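Local coordinates for bifunctional protein PutA (Bdellovibrio bacteriovorus, PDB 5UR2) that probably converts proline to glutamate in two steps, joining a flavin-dependent proline dehydrogenase and an NAD-dependent glutamate semialdehyde dehydrogenase in one chain, at residues A148-K153 and V797-E802; K843-G848 and P859-D864; A530-A535 and G698-E703. One frame throughout, in Å; residues are numbered along the deposited sequence.

Contact 1: residues A148-K153 and V797-E802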
loop_
_atom_site.group_PDB
_atom_site.type_symbol
_atom_site.label_atom_id
_atom_site.label_comp_id
_atom_site.label_asym_id
_atom_site.label_seq_id
_atom_site.Cartn_x
_atom_site.Cartn_y
_atom_site.Cartn_z
ATOM N N ALA B 148 -19.385 -32.691 21.968
ATOM C CA ALA B 148 -20.149 -31.534 22.403
ATOM C C ALA B 148 -21.640 -31.839 22.368
ATOM O O ALA B 148 -22.129 -32.538 21.474
ATOM C CB ALA B 148 -19.837 -30.328 21.515
ATOM N N THR B 149 -22.351 -31.364 23.386
ATOM C CA THR B 149 -23.808 -31.410 23.378
ATOM C C THR B 149 -24.288 -30.221 22.549
ATOM O O THR B 149 -24.354 -29.088 23.034
ATOM C CB THR B 149 -24.381 -31.371 24.793
ATOM O OG1 THR B 149 -24.119 -32.615 25.455
ATOM C CG2 THR B 149 -25.909 -31.139 24.761
ATOM N N LEU B 150 -24.633 -30.489 21.292
ATOM C CA LEU B 150 -25.137 -29.480 20.372
ATOM C C LEU B 150 -26.651 -29.507 20.219
ATOM O O LEU B 150 -27.226 -28.527 19.734
ATOM C CB LEU B 150 -24.496 -29.660 18.990
ATOM C CG LEU B 150 -22.991 -29.402 18.941
ATOM C CD1 LEU B 150 -22.448 -29.576 17.542
ATOM C CD2 LEU B 150 -22.695 -28.007 19.437
ATOM N N SER B 151 -27.307 -30.604 20.588
ATOM C CA SER B 151 -28.742 -30.739 20.403
ATOM C C SER B 151 -29.397 -31.234 21.686
ATOM O O SER B 151 -28.740 -31.796 22.571
ATOM C CB SER B 151 -29.049 -31.704 19.263
ATOM O OG SER B 151 -28.687 -33.012 19.672
ATOM N N GLU B 152 -30.721 -31.063 21.764
ATOM C CA GLU B 152 -31.436 -31.570 22.932
ATOM C C GLU B 152 -31.487 -33.097 22.959
ATOM O O GLU B 152 -31.511 -33.688 24.047
ATOM C CB GLU B 152 -32.836 -30.971 22.999
ATOM C CG GLU B 152 -32.791 -29.538 23.521
ATOM C CD GLU B 152 -31.972 -29.399 24.795
ATOM O OE1 GLU B 152 -32.446 -29.850 25.855
ATOM O OE2 GLU B 152 -30.850 -28.836 24.743
ATOM N N LYS B 153 -31.477 -33.758 21.795
ATOM C CA LYS B 153 -31.341 -35.212 21.798
ATOM C C LYS B 153 -30.041 -35.645 22.473
ATOM O O LYS B 153 -30.029 -36.572 23.291
ATOM C CB LYS B 153 -31.382 -35.775 20.379
ATOM C CG LYS B 153 -31.210 -37.306 20.376
ATOM C CD LYS B 153 -31.372 -37.929 19.012
ATOM C CE LYS B 153 -30.918 -39.387 19.057
ATOM N NZ LYS B 153 -30.588 -39.923 17.699
ATOM N N VAL B 797 -25.890 -34.608 8.677
ATOM C CA VAL B 797 -27.251 -34.113 8.510
ATOM C C VAL B 797 -28.112 -34.476 9.715
ATOM O O VAL B 797 -28.962 -33.685 10.144
ATOM C CB VAL B 797 -27.835 -34.635 7.180
ATOM C CG1 VAL B 797 -29.325 -34.437 7.116
ATOM C CG2 VAL B 797 -27.183 -33.904 6.029
ATOM N N ASP B 798 -27.906 -35.663 10.296
ATOM C CA ASP B 798 -28.677 -36.007 11.492
ATOM C C ASP B 798 -28.388 -35.019 12.625
ATOM O O ASP B 798 -29.313 -34.494 13.249
ATOM C CB ASP B 798 -28.392 -37.445 11.936
ATOM C CG ASP B 798 -29.103 -37.818 13.255
ATOM O OD1 ASP B 798 -30.344 -37.994 13.242
ATOM O OD2 ASP B 798 -28.428 -37.937 14.307
ATOM N N ARG B 799 -27.110 -34.714 12.877
ATOM C CA ARG B 799 -26.794 -33.767 13.951
ATOM C C ARG B 799 -27.242 -32.350 13.603
ATOM O O ARG B 799 -27.682 -31.603 14.485
ATOM C CB ARG B 799 -25.305 -33.788 14.256
ATOM C CG ARG B 799 -24.814 -35.082 14.878
ATOM C CD ARG B 799 -23.418 -34.864 15.455
ATOM N NE ARG B 799 -23.426 -34.079 16.692
ATOM C CZ ARG B 799 -22.331 -33.573 17.257
ATOM N NH1 ARG B 799 -21.147 -33.752 16.682
ATOM N NH2 ARG B 799 -22.414 -32.884 18.390
ATOM N N LEU B 800 -27.141 -31.967 12.321
ATOM C CA LEU B 800 -27.602 -30.650 11.883
ATOM C C LEU B 800 -29.090 -30.476 12.149
ATOM O O LEU B 800 -29.523 -29.444 12.676
ATOM C CB LEU B 800 -27.313 -30.458 10.389
ATOM C CG LEU B 800 -27.700 -29.079 9.832
ATOM C CD1 LEU B 800 -26.727 -27.991 10.301
ATOM C CD2 LEU B 800 -27.855 -29.072 8.290
ATOM N N VAL B 801 -29.889 -31.477 11.763
ATOM C CA VAL B 801 -31.335 -31.422 11.954
ATOM C C VAL B 801 -31.678 -31.388 13.440
ATOM O O VAL B 801 -32.513 -30.592 13.887
ATOM C CB VAL B 801 -32.008 -32.610 11.240
ATOM C CG1 VAL B 801 -33.475 -32.759 11.674
ATOM C CG2 VAL B 801 -31.910 -32.430 9.731
ATOM N N GLU B 802 -31.049 -32.261 14.230
ATOM C CA GLU B 802 -31.328 -32.262 15.661
ATOM C C GLU B 802 -30.912 -30.952 16.313
ATOM O O GLU B 802 -31.604 -30.456 17.206
ATOM C CB GLU B 802 -30.632 -33.441 16.336
ATOM C CG GLU B 802 -31.237 -34.782 15.957
ATOM C CD GLU B 802 -32.722 -34.875 16.288
ATOM O OE1 GLU B 802 -33.133 -34.403 17.369
ATOM O OE2 GLU B 802 -33.488 -35.384 15.438
HETATM O O HOH W 1 -32.771 -32.467 19.151
#
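Arg799 and Glu802, three residues apart on helix 790-806, each have 66 Å² buried, the highest values in the contact; Arg799 meets Ala148 and Leu150, while Glu802 meets Ser151 and Lys153. CG of Arg799 leaves anti to the carbonyl carbon (chi1 -68°), and a bend at chi3 (74°) brings the guanidinium to the loop. Arg799 NH2 stops 3.1 Å from Ala148 O, close to the guanidinium plane, but the angle is too poor for a hydrogen bond. Leu150 crosses the arginine at about a right angle, its CD1 3.4 Å from Arg799 NH2. Two carboxylates hold NE and NH2: Glu154 bridges to NE and Asp762 to NH2. The same acids accept from Leu150 N and Ala148 N, so guanidinium and loop backbone are tied through shared partners.

Glu802 acts through both its ends. Near the backbone, its CB packs 3.8 Å from Ser151 CB. Farther out, the bend at chi2 (-58°) turns the carboxylate toward Lys153, whose CB lies 3.7 Å from Glu802 OE1. One water joins the parts: it accepts from Lys153 N at 3.2 Å and donates to Glu802 O and OE1, at 3.0 and 2.7 Å. The other carboxylate oxygen, OE2, pairs with Lys805.

Lys153, with 48 Å² buried, runs extended along the exposed margin. Its NZ stays 4.5 Å from Asp798 OD2, opposite charges that probably attract, though beyond salt-bridge distance.

Ser151 is the N-cap of helix 152-173, and Ser806 OG bonds both Glu152 N and Glu802 O. A capped helix start, following strand 138-144 of the proline dehydrogenase TIM barrel, thus rests against a helix of the aldehyde dehydrogenase part: a polar, partly water-mediated interface between the two enzymes of a bifunctional chain.

Contact 2: residues K843-G848 and P859-D864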
loop_
_atom_site.group_PDB
_atom_site.type_symbol
_atom_site.label_atom_id
_atom_site.label_comp_id
_atom_site.label_asym_id
_atom_site.label_seq_id
_atom_site.Cartn_x
_atom_site.Cartn_y
_atom_site.Cartn_z
ATOM N N LYS B 843 -36.893 -32.643 -0.914
ATOM C CA LYS B 843 -37.157 -33.285 0.365
ATOM C C LYS B 843 -36.961 -32.298 1.504
ATOM O O LYS B 843 -35.910 -31.661 1.616
ATOM C CB LYS B 843 -36.234 -34.489 0.552
ATOM C CG LYS B 843 -36.374 -35.204 1.899
ATOM C CD LYS B 843 -35.389 -36.369 2.007
ATOM C CE LYS B 843 -35.593 -37.159 3.281
ATOM N NZ LYS B 843 -35.156 -38.576 3.129
ATOM N N LEU B 844 -37.990 -32.153 2.334
ATOM C CA LEU B 844 -37.926 -31.273 3.490
ATOM C C LEU B 844 -37.336 -32.043 4.667
ATOM O O LEU B 844 -37.940 -33.012 5.137
ATOM C CB LEU B 844 -39.315 -30.730 3.830
ATOM C CG LEU B 844 -39.284 -29.824 5.062
ATOM C CD1 LEU B 844 -38.465 -28.602 4.743
ATOM C CD2 LEU B 844 -40.685 -29.444 5.532
ATOM N N LEU B 845 -36.167 -31.607 5.153
ATOM C CA LEU B 845 -35.526 -32.259 6.294
ATOM C C LEU B 845 -35.979 -31.687 7.625
ATOM O O LEU B 845 -35.940 -32.398 8.629
ATOM C CB LEU B 845 -33.992 -32.168 6.219
ATOM C CG LEU B 845 -33.294 -32.934 5.093
ATOM C CD1 LEU B 845 -31.802 -32.711 5.134
ATOM C CD2 LEU B 845 -33.642 -34.430 5.125
ATOM N N PHE B 846 -36.380 -30.416 7.667
ATOM C CA PHE B 846 -36.727 -29.780 8.928
ATOM C C PHE B 846 -37.387 -28.433 8.670
ATOM O O PHE B 846 -36.912 -27.654 7.835
ATOM C CB PHE B 846 -35.485 -29.589 9.800
ATOM C CG PHE B 846 -35.698 -28.671 10.961
ATOM C CD1 PHE B 846 -36.428 -29.088 12.068
ATOM C CD2 PHE B 846 -35.164 -27.386 10.952
ATOM C CE1 PHE B 846 -36.618 -28.241 13.156
ATOM C CE2 PHE B 846 -35.346 -26.534 12.033
ATOM C CZ PHE B 846 -36.076 -26.962 13.141
ATOM N N LYS B 847 -38.455 -28.152 9.413
ATOM C CA LYS B 847 -39.035 -26.816 9.467
ATOM C C LYS B 847 -39.430 -26.533 10.907
ATOM O O LYS B 847 -40.230 -27.271 11.488
ATOM C CB LYS B 847 -40.237 -26.675 8.522
ATOM C CG LYS B 847 -40.861 -25.270 8.513
ATOM C CD LYS B 847 -41.495 -24.897 7.157
ATOM C CE LYS B 847 -42.692 -25.750 6.815
ATOM N NZ LYS B 847 -43.469 -25.247 5.632
ATOM N N GLY B 848 -38.883 -25.447 11.472
ATOM C CA GLY B 848 -39.090 -25.125 12.869
ATOM C C GLY B 848 -40.446 -24.496 13.149
ATOM O O GLY B 848 -41.163 -24.070 12.248
ATOM N N PRO B 859 -36.943 -21.498 10.425
ATOM C CA PRO B 859 -35.710 -22.086 9.893
ATOM C C PRO B 859 -36.049 -23.399 9.199
ATOM O O PRO B 859 -36.712 -24.264 9.778
ATOM C CB PRO B 859 -34.851 -22.306 11.143
ATOM C CG PRO B 859 -35.871 -22.530 12.239
ATOM C CD PRO B 859 -37.047 -21.641 11.888
ATOM N N THR B 860 -35.596 -23.536 7.950
ATOM C CA THR B 860 -36.023 -24.612 7.063
ATOM C C THR B 860 -34.816 -25.214 6.357
ATOM O O THR B 860 -33.996 -24.476 5.805
ATOM C CB THR B 860 -37.025 -24.082 6.028
ATOM O OG1 THR B 860 -38.081 -23.382 6.701
ATOM C CG2 THR B 860 -37.609 -25.218 5.198
ATOM N N ILE B 861 -34.733 -26.550 6.330
ATOM C CA ILE B 861 -33.618 -27.261 5.706
ATOM C C ILE B 861 -34.162 -28.255 4.682
ATOM O O ILE B 861 -34.987 -29.111 5.023
ATOM C CB ILE B 861 -32.759 -28.009 6.742
ATOM C CG1 ILE B 861 -32.297 -27.086 7.864
ATOM C CG2 ILE B 861 -31.538 -28.599 6.075
ATOM C CD1 ILE B 861 -31.506 -27.816 8.930
ATOM N N PHE B 862 -33.689 -28.157 3.437
ATOM C CA PHE B 862 -34.008 -29.125 2.390
ATOM C C PHE B 862 -32.807 -30.016 2.111
ATOM O O PHE B 862 -31.656 -29.568 2.155
ATOM C CB PHE B 862 -34.441 -28.437 1.091
ATOM C CG PHE B 862 -35.682 -27.643 1.248
ATOM C CD1 PHE B 862 -36.915 -28.253 1.103
ATOM C CD2 PHE B 862 -35.620 -26.299 1.601
ATOM C CE1 PHE B 862 -38.075 -27.535 1.290
ATOM C CE2 PHE B 862 -36.766 -25.574 1.788
ATOM C CZ PHE B 862 -38.002 -26.192 1.634
ATOM N N GLY B 863 -33.091 -31.277 1.792
ATOM C CA GLY B 863 -32.030 -32.244 1.605
ATOM C C GLY B 863 -31.936 -32.767 0.192
ATOM O O GLY B 863 -32.917 -32.711 -0.555
ATOM N N ASP B 864 -30.759 -33.278 -0.179
ATOM C CA ASP B 864 -30.512 -33.817 -1.521
ATOM C C ASP B 864 -30.945 -32.844 -2.611
ATOM O O ASP B 864 -31.515 -33.240 -3.626
ATOM C CB ASP B 864 -31.200 -35.172 -1.720
ATOM C CG ASP B 864 -30.386 -36.323 -1.173
ATOM O OD1 ASP B 864 -29.279 -36.552 -1.702
ATOM O OD2 ASP B 864 -30.848 -37.006 -0.238
#
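Leu845 and Phe846 both face Ile861, whose carbonyl O accepts from both amides: Leu845 N at 2.8 Å and Phe846 N at 3.3 Å. This is a classic beta bulge, and it shifts the antiparallel register by one residue. Past it, Ile861 N bonds to Phe846 O at 2.9 Å (N-H...O angle 164°).

Both faces of the ladder pack closely. Leu844, its CG anti to the backbone N (chi1 179°), lays CD1 over the Phe862 ring, 4.0 Å from the centroid and 27° off the normal, a CH-pi contact. On the other face Phe846 CE2 lies 4.0 Å from Pro859 CG, and Phe846 CD2 4.2 Å from Ile861 CD1. Bulged Leu845 sets CD1 3.6 Å from Gly863 CA. The looser parts are the two exposed lysines, on opposite faces: Lys843 runs out extended, and Lys847 CD passes 3.8 Å from Thr860 OG1, which bonds to Pro858 O, before Lys847 NZ pairs with Glu839.

This bulged hairpin margins a mixed sheet of the aldehyde dehydrogenase part, strand 860-863 bonding in parallel to strand 880-886. Leu844, Thr860 and Phe862 pack on helix 825-841; Leu845, Phe846 and Ile861 meet helix 790-806, and Ile861 also helix 761-773.

Contact 3: residues A530-A535 and G698-E703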
loop_
_atom_site.group_PDB
_atom_site.type_symbol
_atom_site.label_atom_id
_atom_site.label_comp_id
_atom_site.label_asym_id
_atom_site.label_seq_id
_atom_site.Cartn_x
_atom_site.Cartn_y
_atom_site.Cartn_z
ATOM N N ALA B 530 -38.383 12.172 2.022
ATOM C CA ALA B 530 -38.037 13.409 1.346
ATOM C C ALA B 530 -38.572 13.463 -0.082
ATOM O O ALA B 530 -38.740 12.442 -0.750
ATOM C CB ALA B 530 -36.520 13.573 1.330
ATOM N N THR B 531 -38.811 14.688 -0.555
ATOM C CA THR B 531 -39.135 14.967 -1.944
ATOM C C THR B 531 -37.865 15.096 -2.779
ATOM O O THR B 531 -36.753 15.250 -2.261
ATOM C CB THR B 531 -39.933 16.263 -2.071
ATOM O OG1 THR B 531 -39.085 17.361 -1.719
ATOM C CG2 THR B 531 -41.135 16.250 -1.128
ATOM N N THR B 532 -38.050 15.093 -4.103
ATOM C CA THR B 532 -36.910 15.283 -4.980
ATOM C C THR B 532 -36.358 16.697 -4.854
ATOM O O THR B 532 -35.146 16.907 -4.990
ATOM C CB THR B 532 -37.312 15.004 -6.425
ATOM O OG1 THR B 532 -38.345 15.906 -6.792
ATOM C CG2 THR B 532 -37.868 13.607 -6.545
ATOM N N GLU B 533 -37.221 17.673 -4.569
ATOM C CA GLU B 533 -36.730 19.021 -4.297
ATOM C C GLU B 533 -35.834 19.028 -3.066
ATOM O O GLU B 533 -34.835 19.749 -3.015
ATOM C CB GLU B 533 -37.899 19.992 -4.120
ATOM C CG GLU B 533 -38.798 20.167 -5.362
ATOM C CD GLU B 533 -39.937 19.132 -5.498
ATOM O OE1 GLU B 533 -40.194 18.348 -4.556
ATOM O OE2 GLU B 533 -40.586 19.117 -6.568
ATOM N N GLN B 534 -36.181 18.238 -2.055
ATOM C CA GLN B 534 -35.312 18.162 -0.889
ATOM C C GLN B 534 -34.039 17.388 -1.200
ATOM O O GLN B 534 -32.982 17.685 -0.627
ATOM C CB GLN B 534 -36.077 17.561 0.288
ATOM C CG GLN B 534 -37.153 18.537 0.809
ATOM C CD GLN B 534 -38.120 17.903 1.774
ATOM O OE1 GLN B 534 -38.484 16.722 1.638
ATOM N NE2 GLN B 534 -38.597 18.699 2.734
ATOM N N ALA B 535 -34.117 16.392 -2.087
ATOM C CA ALA B 535 -32.901 15.721 -2.529
ATOM C C ALA B 535 -31.981 16.704 -3.232
ATOM O O ALA B 535 -30.758 16.655 -3.056
ATOM C CB ALA B 535 -33.240 14.550 -3.449
ATOM N N GLY B 698 -36.085 4.577 -2.119
ATOM C CA GLY B 698 -34.914 4.380 -2.961
ATOM C C GLY B 698 -35.161 4.691 -4.425
ATOM O O GLY B 698 -34.302 5.264 -5.099
ATOM N N GLU B 699 -36.323 4.287 -4.949
ATOM C CA GLU B 699 -36.605 4.550 -6.347
ATOM C C GLU B 699 -36.858 6.031 -6.610
ATOM O O GLU B 699 -36.934 6.433 -7.776
ATOM C CB GLU B 699 -37.782 3.685 -6.827
ATOM C CG GLU B 699 -39.164 4.185 -6.420
ATOM C CD GLU B 699 -39.683 3.532 -5.142
ATOM O OE1 GLU B 699 -40.914 3.604 -4.911
ATOM O OE2 GLU B 699 -38.868 2.951 -4.373
ATOM N N GLU B 700 -36.963 6.849 -5.563
ATOM C CA GLU B 700 -37.260 8.265 -5.720
ATOM C C GLU B 700 -36.023 9.115 -5.458
ATOM O O GLU B 700 -35.395 9.602 -6.402
ATOM C CB GLU B 700 -38.376 8.699 -4.768
ATOM C CG GLU B 700 -38.970 10.058 -5.098
ATOM C CD GLU B 700 -40.156 10.424 -4.207
ATOM O OE1 GLU B 700 -40.573 9.592 -3.371
ATOM O OE2 GLU B 700 -40.697 11.538 -4.376
ATOM N N VAL B 701 -35.675 9.318 -4.182
ATOM C CA VAL B 701 -34.553 10.203 -3.871
ATOM C C VAL B 701 -33.222 9.466 -3.961
ATOM O O VAL B 701 -32.177 10.091 -4.183
ATOM C CB VAL B 701 -34.735 10.876 -2.497
ATOM C CG1 VAL B 701 -35.928 11.833 -2.528
ATOM C CG2 VAL B 701 -34.885 9.847 -1.378
ATOM N N GLY B 702 -33.221 8.145 -3.773
ATOM C CA GLY B 702 -32.006 7.384 -4.015
ATOM C C GLY B 702 -31.594 7.442 -5.472
ATOM O O GLY B 702 -30.428 7.679 -5.795
ATOM N N GLU B 703 -32.554 7.215 -6.373
ATOM C CA GLU B 703 -32.306 7.382 -7.798
ATOM C C GLU B 703 -31.823 8.789 -8.111
ATOM O O GLU B 703 -30.873 8.978 -8.887
ATOM C CB GLU B 703 -33.585 7.072 -8.585
ATOM C CG GLU B 703 -33.416 7.132 -10.105
ATOM C CD GLU B 703 -32.753 5.897 -10.702
ATOM O OE1 GLU B 703 -32.492 4.925 -9.961
ATOM O OE2 GLU B 703 -32.497 5.899 -11.927
HETATM O O HOH W 2 -38.849 9.709 -1.132
#
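Val701 carries most of the apolar contact, pushing its CG1 branch into the start of helix 532-549. That methyl is anti to the carbonyl carbon (chi1 -66°), which aims it at the other segment. It sits 3.9 Å from Ala535 CB, with Ala530 CB somewhat farther off. A second apolar touch lies toward the margin, where Thr532 CG2 meets Glu700 CG at 4.0 Å and the two side chains cross at about a right angle.

Van der Waals contact with backbone oxygens comes next. The same Val701 methyl lies 3.4 Å from Ala530 O and 3.5 Å from Thr531 O. Both oxygens have polar partners as well: Thr531 O accepts from Ala535 N in the first helical turn, and Ala530 O is bound by water.

No direct hydrogen bond crosses the interface, so the polar link is this water. It donates to Ala530 O and to Glu700 OE1, 2.8 Å from each. Glu700 reaches it because its CG is anti to the backbone N (chi1 -166°) and the chain stays extended.

Within each segment, hydrogen bonds fix the local backbone. Thr531 and Gln534 form a capping box: Gln534 N bonds to Thr531 OG1 at 3.1 Å, and Thr531 N returns a nearly straight bond (168°) to Gln534 OE1 at 3.0 Å. In the partner, a wider pi-type turn joins Glu703 N to Gly698 O across the residues that present Glu700 and Val701.

Two helix starts of the aldehyde dehydrogenase part thus pack together. Leu694, in the loop between strand 691-693 and helix 698-707, touches Ala530, Ala535 and Val701 alike, while Ala530 also shares a backbone hydrogen bond with Pro695. Ile499 of strand 495-501 packs on Ala530 and Gln534, and Glu703 of helix 698-707 hydrogen-bonds to His725 of helix 720-730.

In the fold
Contacts 1 and 2 adjoin, their centres 14 Å apart, because helix 790-806 serves both: it turns Arg799 and Glu802 to the proline dehydrogenase part, and Val797, Leu800 and Val801 to the hairpin. Val797 CG1 to Leu845 CD1, at 3.6 Å, is the closest approach between them. Contact 3 stands apart, its centre about 49 Å from that of contact 1 and about 42 Å from that of contact 2, although its segments fall within the chain loop that contact 1 closes. None adjoins the predicted active-site residues Glu746 and Cys780. The N-propargylglycine-modified FAD lies about 14 Å from the side chain of Ala148 in contact 1.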